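Local atomic coordinates of cytochrome P450 (CYP102L1) (Mycobacterium phage Adler, PDB entry 6N6Q), a protein that binds haem in a cytochrome P450 fold and probably acts as a phage-encoded monooxygenase that oxidises an organic substrate. Residues A286-L291 / S461-R466; A290-A295 / P446-K451. One frame throughout, in Å; residues are numbered along the deposited sequence.

Interaction 1: residues A286-L291 / S461-R466; sequences AIAFAL and SDLQLR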
loop_
_atom_site.group_PDB
_atom_site.type_symbol
_atom_site.label_atom_id
_atom_site.label_comp_id
_atom_site.label_asym_id
_atom_site.label_seq_id
_atom_site.Cartn_x
_atom_site.Cartn_y
_atom_site.Cartn_z
ATOM N N ALA A 286 6.537 1.981 -1.630
ATOM C CA ALA A 286 7.293 0.833 -2.119
ATOM C C ALA A 286 8.185 1.226 -3.291
ATOM O O ALA A 286 9.348 0.811 -3.363
ATOM C CB ALA A 286 6.343 -0.295 -2.521
ATOM N N ILE A 287 7.655 2.031 -4.217
ATOM C CA ILE A 287 8.466 2.536 -5.323
ATOM C C ILE A 287 9.602 3.402 -4.796
ATOM O O ILE A 287 10.742 3.316 -5.271
ATOM C CB ILE A 287 7.582 3.308 -6.322
ATOM C CG1 ILE A 287 6.606 2.362 -7.020
ATOM C CG2 ILE A 287 8.435 4.041 -7.343
ATOM C CD1 ILE A 287 5.507 3.074 -7.780
ATOM N N ALA A 288 9.312 4.247 -3.802
ATOM C CA ALA A 288 10.345 5.112 -3.240
ATOM C C ALA A 288 11.452 4.296 -2.582
ATOM O O ALA A 288 12.633 4.653 -2.671
ATOM C CB ALA A 288 9.723 6.087 -2.240
ATOM N N PHE A 289 11.092 3.195 -1.917
ATOM C CA PHE A 289 12.107 2.311 -1.353
ATOM C C PHE A 289 12.939 1.659 -2.449
ATOM O O PHE A 289 14.170 1.589 -2.344
ATOM C CB PHE A 289 11.454 1.240 -0.475
ATOM C CG PHE A 289 11.214 1.671 0.943
ATOM C CD1 PHE A 289 12.279 1.943 1.788
ATOM C CD2 PHE A 289 9.926 1.776 1.443
ATOM C CE1 PHE A 289 12.063 2.330 3.098
ATOM C CE2 PHE A 289 9.702 2.163 2.752
ATOM C CZ PHE A 289 10.772 2.441 3.581
ATOM N N ALA A 290 12.285 1.172 -3.506
ATOM C CA ALA A 290 13.016 0.532 -4.594
ATOM C C ALA A 290 13.912 1.520 -5.327
ATOM O O ALA A 290 14.994 1.145 -5.787
ATOM C CB ALA A 290 12.040 -0.129 -5.568
ATOM N N LEU A 291 13.487 2.780 -5.444
ATOM C CA LEU A 291 14.346 3.790 -6.050
ATOM C C LEU A 291 15.574 4.056 -5.190
ATOM O O LEU A 291 16.674 4.266 -5.717
ATOM C CB LEU A 291 13.562 5.081 -6.285
ATOM C CG LEU A 291 12.594 5.050 -7.468
ATOM C CD1 LEU A 291 11.852 6.371 -7.596
ATOM C CD2 LEU A 291 13.345 4.728 -8.745
ATOM N N SER A 461 11.950 8.782 4.781
ATOM C CA SER A 461 11.902 10.189 5.148
ATOM C C SER A 461 13.130 10.918 4.619
ATOM O O SER A 461 14.251 10.403 4.692
ATOM C CB SER A 461 11.807 10.354 6.668
ATOM O OG SER A 461 12.944 9.816 7.320
ATOM N N ASP A 462 12.905 12.121 4.083
ATOM C CA ASP A 462 13.966 12.974 3.542
ATOM C C ASP A 462 14.692 12.305 2.376
ATOM O O ASP A 462 15.889 12.521 2.167
ATOM C CB ASP A 462 14.959 13.384 4.637
ATOM C CG ASP A 462 15.782 14.602 4.258
ATOM O OD1 ASP A 462 15.562 15.156 3.160
ATOM O OD2 ASP A 462 16.651 15.005 5.062
ATOM N N LEU A 463 13.974 11.495 1.600
ATOM C CA LEU A 463 14.554 10.804 0.454
ATOM C C LEU A 463 14.534 11.730 -0.757
ATOM O O LEU A 463 13.461 12.102 -1.244
ATOM C CB LEU A 463 13.797 9.512 0.155
ATOM C CG LEU A 463 14.357 8.678 -0.999
ATOM C CD1 LEU A 463 15.771 8.214 -0.688
ATOM C CD2 LEU A 463 13.452 7.494 -1.292
ATOM N N GLN A 464 15.719 12.103 -1.234
ATOM C CA GLN A 464 15.866 12.971 -2.393
ATOM C C GLN A 464 16.814 12.320 -3.388
ATOM O O GLN A 464 17.907 11.884 -3.014
ATOM C CB GLN A 464 16.395 14.353 -1.994
ATOM C CG GLN A 464 15.380 15.242 -1.296
ATOM C CD GLN A 464 15.950 16.601 -0.935
ATOM O OE1 GLN A 464 17.105 16.713 -0.524
ATOM N NE2 GLN A 464 15.143 17.644 -1.094
ATOM N N LEU A 465 16.392 12.253 -4.646
ATOM C CA LEU A 465 17.220 11.750 -5.730
ATOM C C LEU A 465 17.350 12.817 -6.808
ATOM O O LEU A 465 16.574 13.775 -6.862
ATOM C CB LEU A 465 16.641 10.465 -6.338
ATOM C CG LEU A 465 16.576 9.216 -5.458
ATOM C CD1 LEU A 465 15.964 8.056 -6.229
ATOM C CD2 LEU A 465 17.955 8.849 -4.933
ATOM N N ARG A 466 18.349 12.642 -7.667
ATOM C CA ARG A 466 18.539 13.500 -8.824
ATOM C C ARG A 466 18.743 12.629 -10.053
ATOM O O ARG A 466 19.327 11.544 -9.976
ATOM C CB ARG A 466 19.726 14.452 -8.637
ATOM C CG ARG A 466 19.800 15.552 -9.682
ATOM C CD ARG A 466 20.552 16.759 -9.155
ATOM N NE ARG A 466 21.905 16.416 -8.729
ATOM C CZ ARG A 466 22.734 17.264 -8.128
ATOM N NH1 ARG A 466 22.346 18.509 -7.880
ATOM N NH2 ARG A 466 23.949 16.868 -7.775
#
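Leu-463 and Leu-465 reach across to Ala-288 and Leu-291 on helix 265-296, and these four buried residues make up the contact. Leu-463 has the most surface hidden by it. Its CG stands anti to the backbone N (chi1 -178°), which carries the branch toward the helix, and one methyl does the touching: CD2 lies 3.3 Å from the carbonyl O of Ala-288 and 4.1 Å from CB of the same alanine. The methyl therefore rests against helix backbone as well as side chain. Two residues further on, Leu-465 CD1 meets CB of Leu-291, about one helical turn beyond Ala-288, at 3.8 Å and comes within 3.9 Å of Leu-291 O. Leu-291 presents its CB here, while its side chain also packs on Leu-433 and Ile-436 of helix 422-439. The spacing follows from the secondary structure: residues three apart on the helix face residues two apart on the extended chain, with CA separations of 8.0 Å for Ala-288 to Leu-463 and 8.5 Å for Leu-291 to Leu-465. Ile-152 touches Ala-288, Leu-291 and Leu-465, joining helix 152-169 to the same apolar core. Since methyls meet only carbon and carbonyl oxygen across the interface, the fit of shapes and the exclusion of water, not directed polar bonds, hold strand 464-469 beside what corresponds to the long central helix of the P450 fold.

Interaction 2: residues A290-A295 / P446-K451; sequences ALHFLA and PGYELK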
loop_
_atom_site.group_PDB
_atom_site.type_symbol
_atom_site.label_atom_id
_atom_site.label_comp_id
_atom_site.label_asym_id
_atom_site.label_seq_id
_atom_site.Cartn_x
_atom_site.Cartn_y
_atom_site.Cartn_z
ATOM N N ALA A 290 12.285 1.172 -3.506
ATOM C CA ALA A 290 13.016 0.532 -4.594
ATOM C C ALA A 290 13.912 1.520 -5.327
ATOM O O ALA A 290 14.994 1.145 -5.787
ATOM C CB ALA A 290 12.040 -0.129 -5.568
ATOM N N LEU A 291 13.487 2.780 -5.444
ATOM C CA LEU A 291 14.346 3.790 -6.050
ATOM C C LEU A 291 15.574 4.056 -5.190
ATOM O O LEU A 291 16.674 4.266 -5.717
ATOM C CB LEU A 291 13.562 5.081 -6.285
ATOM C CG LEU A 291 12.594 5.050 -7.468
ATOM C CD1 LEU A 291 11.852 6.371 -7.596
ATOM C CD2 LEU A 291 13.345 4.728 -8.745
ATOM N N HIS A 292 15.410 4.047 -3.865
ATOM C CA HIS A 292 16.553 4.247 -2.980
ATOM C C HIS A 292 17.562 3.114 -3.121
ATOM O O HIS A 292 18.765 3.354 -3.270
ATOM C CB HIS A 292 16.088 4.360 -1.528
ATOM C CG HIS A 292 17.194 4.182 -0.535
ATOM N ND1 HIS A 292 18.114 5.172 -0.261
ATOM C CD2 HIS A 292 17.541 3.123 0.233
ATOM C CE1 HIS A 292 18.972 4.733 0.642
ATOM N NE2 HIS A 292 18.647 3.492 0.958
ATOM N N PHE A 293 17.087 1.868 -3.075
ATOM C CA PHE A 293 18.002 0.734 -3.143
ATOM C C PHE A 293 18.616 0.584 -4.530
ATOM O O PHE A 293 19.727 0.056 -4.658
ATOM C CB PHE A 293 17.279 -0.544 -2.720
ATOM C CG PHE A 293 17.057 -0.649 -1.235
ATOM C CD1 PHE A 293 18.098 -0.422 -0.349
ATOM C CD2 PHE A 293 15.806 -0.959 -0.724
ATOM C CE1 PHE A 293 17.900 -0.513 1.018
ATOM C CE2 PHE A 293 15.601 -1.052 0.643
ATOM C CZ PHE A 293 16.648 -0.827 1.514
ATOM N N LEU A 294 17.923 1.042 -5.576
ATOM C CA LEU A 294 18.528 1.056 -6.904
ATOM C C LEU A 294 19.562 2.166 -7.034
ATOM O O LEU A 294 20.564 1.998 -7.739
ATOM C CB LEU A 294 17.451 1.211 -7.980
ATOM C CG LEU A 294 16.554 0.004 -8.263
ATOM C CD1 LEU A 294 15.408 0.401 -9.180
ATOM C CD2 LEU A 294 17.352 -1.141 -8.868
ATOM N N ALA A 295 19.346 3.298 -6.366
ATOM C CA ALA A 295 20.299 4.398 -6.401
ATOM C C ALA A 295 21.482 4.192 -5.465
ATOM O O ALA A 295 22.420 4.996 -5.496
ATOM C CB ALA A 295 19.599 5.714 -6.051
ATOM N N PRO A 446 24.657 12.505 -1.211
ATOM C CA PRO A 446 25.803 12.058 -0.408
ATOM C C PRO A 446 25.590 12.344 1.071
ATOM O O PRO A 446 25.061 13.390 1.455
ATOM C CB PRO A 446 26.975 12.869 -0.976
ATOM C CG PRO A 446 26.520 13.294 -2.343
ATOM C CD PRO A 446 25.043 13.501 -2.225
ATOM N N GLY A 447 26.006 11.392 1.906
ATOM C CA GLY A 447 25.842 11.495 3.338
ATOM C C GLY A 447 24.492 11.062 3.866
ATOM O O GLY A 447 24.377 10.775 5.063
ATOM N N TYR A 448 23.469 11.006 3.019
ATOM C CA TYR A 448 22.152 10.579 3.463
ATOM C C TYR A 448 22.165 9.107 3.855
ATOM O O TYR A 448 22.858 8.288 3.244
ATOM C CB TYR A 448 21.113 10.815 2.363
ATOM C CG TYR A 448 19.772 10.167 2.640
ATOM C CD1 TYR A 448 18.821 10.804 3.427
ATOM C CD2 TYR A 448 19.460 8.917 2.117
ATOM C CE1 TYR A 448 17.600 10.214 3.686
ATOM C CE2 TYR A 448 18.241 8.320 2.372
ATOM C CZ TYR A 448 17.314 8.973 3.156
ATOM O OH TYR A 448 16.097 8.384 3.410
ATOM N N GLU A 449 21.387 8.773 4.883
ATOM C CA GLU A 449 21.195 7.397 5.306
ATOM C C GLU A 449 19.709 7.143 5.522
ATOM O O GLU A 449 18.947 8.057 5.850
ATOM C CB GLU A 449 21.999 7.082 6.572
ATOM C CG GLU A 449 23.465 6.796 6.281
ATOM C CD GLU A 449 24.395 7.317 7.357
ATOM O OE1 GLU A 449 23.915 7.614 8.471
ATOM O OE2 GLU A 449 25.608 7.437 7.083
ATOM N N LEU A 450 19.308 5.887 5.331
ATOM C CA LEU A 450 17.896 5.529 5.244
ATOM C C LEU A 450 17.232 5.648 6.610
ATOM O O LEU A 450 17.562 4.904 7.540
ATOM C CB LEU A 450 17.749 4.116 4.690
ATOM C CG LEU A 450 16.320 3.609 4.496
ATOM C CD1 LEU A 450 15.552 4.510 3.541
ATOM C CD2 LEU A 450 16.324 2.175 3.994
ATOM N N LYS A 451 16.296 6.585 6.731
ATOM C CA LYS A 451 15.432 6.714 7.895
ATOM C C LYS A 451 13.993 6.498 7.455
ATOM O O LYS A 451 13.562 7.033 6.429
ATOM C CB LYS A 451 15.585 8.089 8.560
ATOM C CG LYS A 451 16.527 8.107 9.761
ATOM C CD LYS A 451 17.877 7.483 9.433
ATOM C CE LYS A 451 18.829 7.561 10.616
ATOM N NZ LYS A 451 19.151 8.973 10.968
#
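Leu-450 packs against His-292 and Phe-293, two successive residues near the C-terminal end of helix 265-296, and its atoms divide the work. CB starts the contact above the NE2 rim of the imidazole, 3.9 Å from His-292 NE2. CG lies across the CA–CB bond from the backbone N, an orientation that aims both methyls at the helix. CD1 settles over one face of the imidazole, 4.2 Å from the ring centroid and 15° off the normal, which meets the geometry of a CH-pi contact; it is displaced toward the rim, next to His-292 CD2. CD2 takes the other direction and reaches Phe-293 CZ at 3.9 Å, while staying 4.0 Å from His-292 NE2. The leucine fork thus bridges two aromatic side chains that already touch within the helix, for His-292 CD2 lies 3.6 Å above the plane of the Phe-293 ring, off-centre.

Tyr-448 completes the grip on the histidine: its CE2 is 4.0 Å from His-292 CE1, which lies at the tyrosine's ring edge, near the ring plane. Tyr-448 OH is hydrogen-bonded to the carbonyl O of Ser-461. This partly buried patch fastens the irregular segment leading from strand 440-444 to strand 451-454 onto the helix end; beyond it, Phe-293 stacks with Phe-391 and touches Leu-341 of helix 329-341, and Trp-342, just after that helix, receives both Phe-293 and Leu-450.

In the fold
From the N terminus, both contacts set out from the last turns of helix 265-296, overlapping at Ala-290 and Leu-291. The chain then makes a long excursion, and interaction 2 closes it first, when 446-451 returns to 290-295 across 150 intervening residues. Interaction 1 closes around it, 461-466 meeting 286-291 with 169 residues between; the two loops therefore nest without crossing, their centres about 7 Å apart. The returning segments also meet: Ser-461 N lies 2.9 Å from Lys-451 O, a probable hydrogen bond where they run together. Together the two contacts tie the loop after strand 440-444 and the start of strand 464-469 to helix 265-296, with Leu-465 CD2 to Ala-295 CB at 3.7 Å linking them.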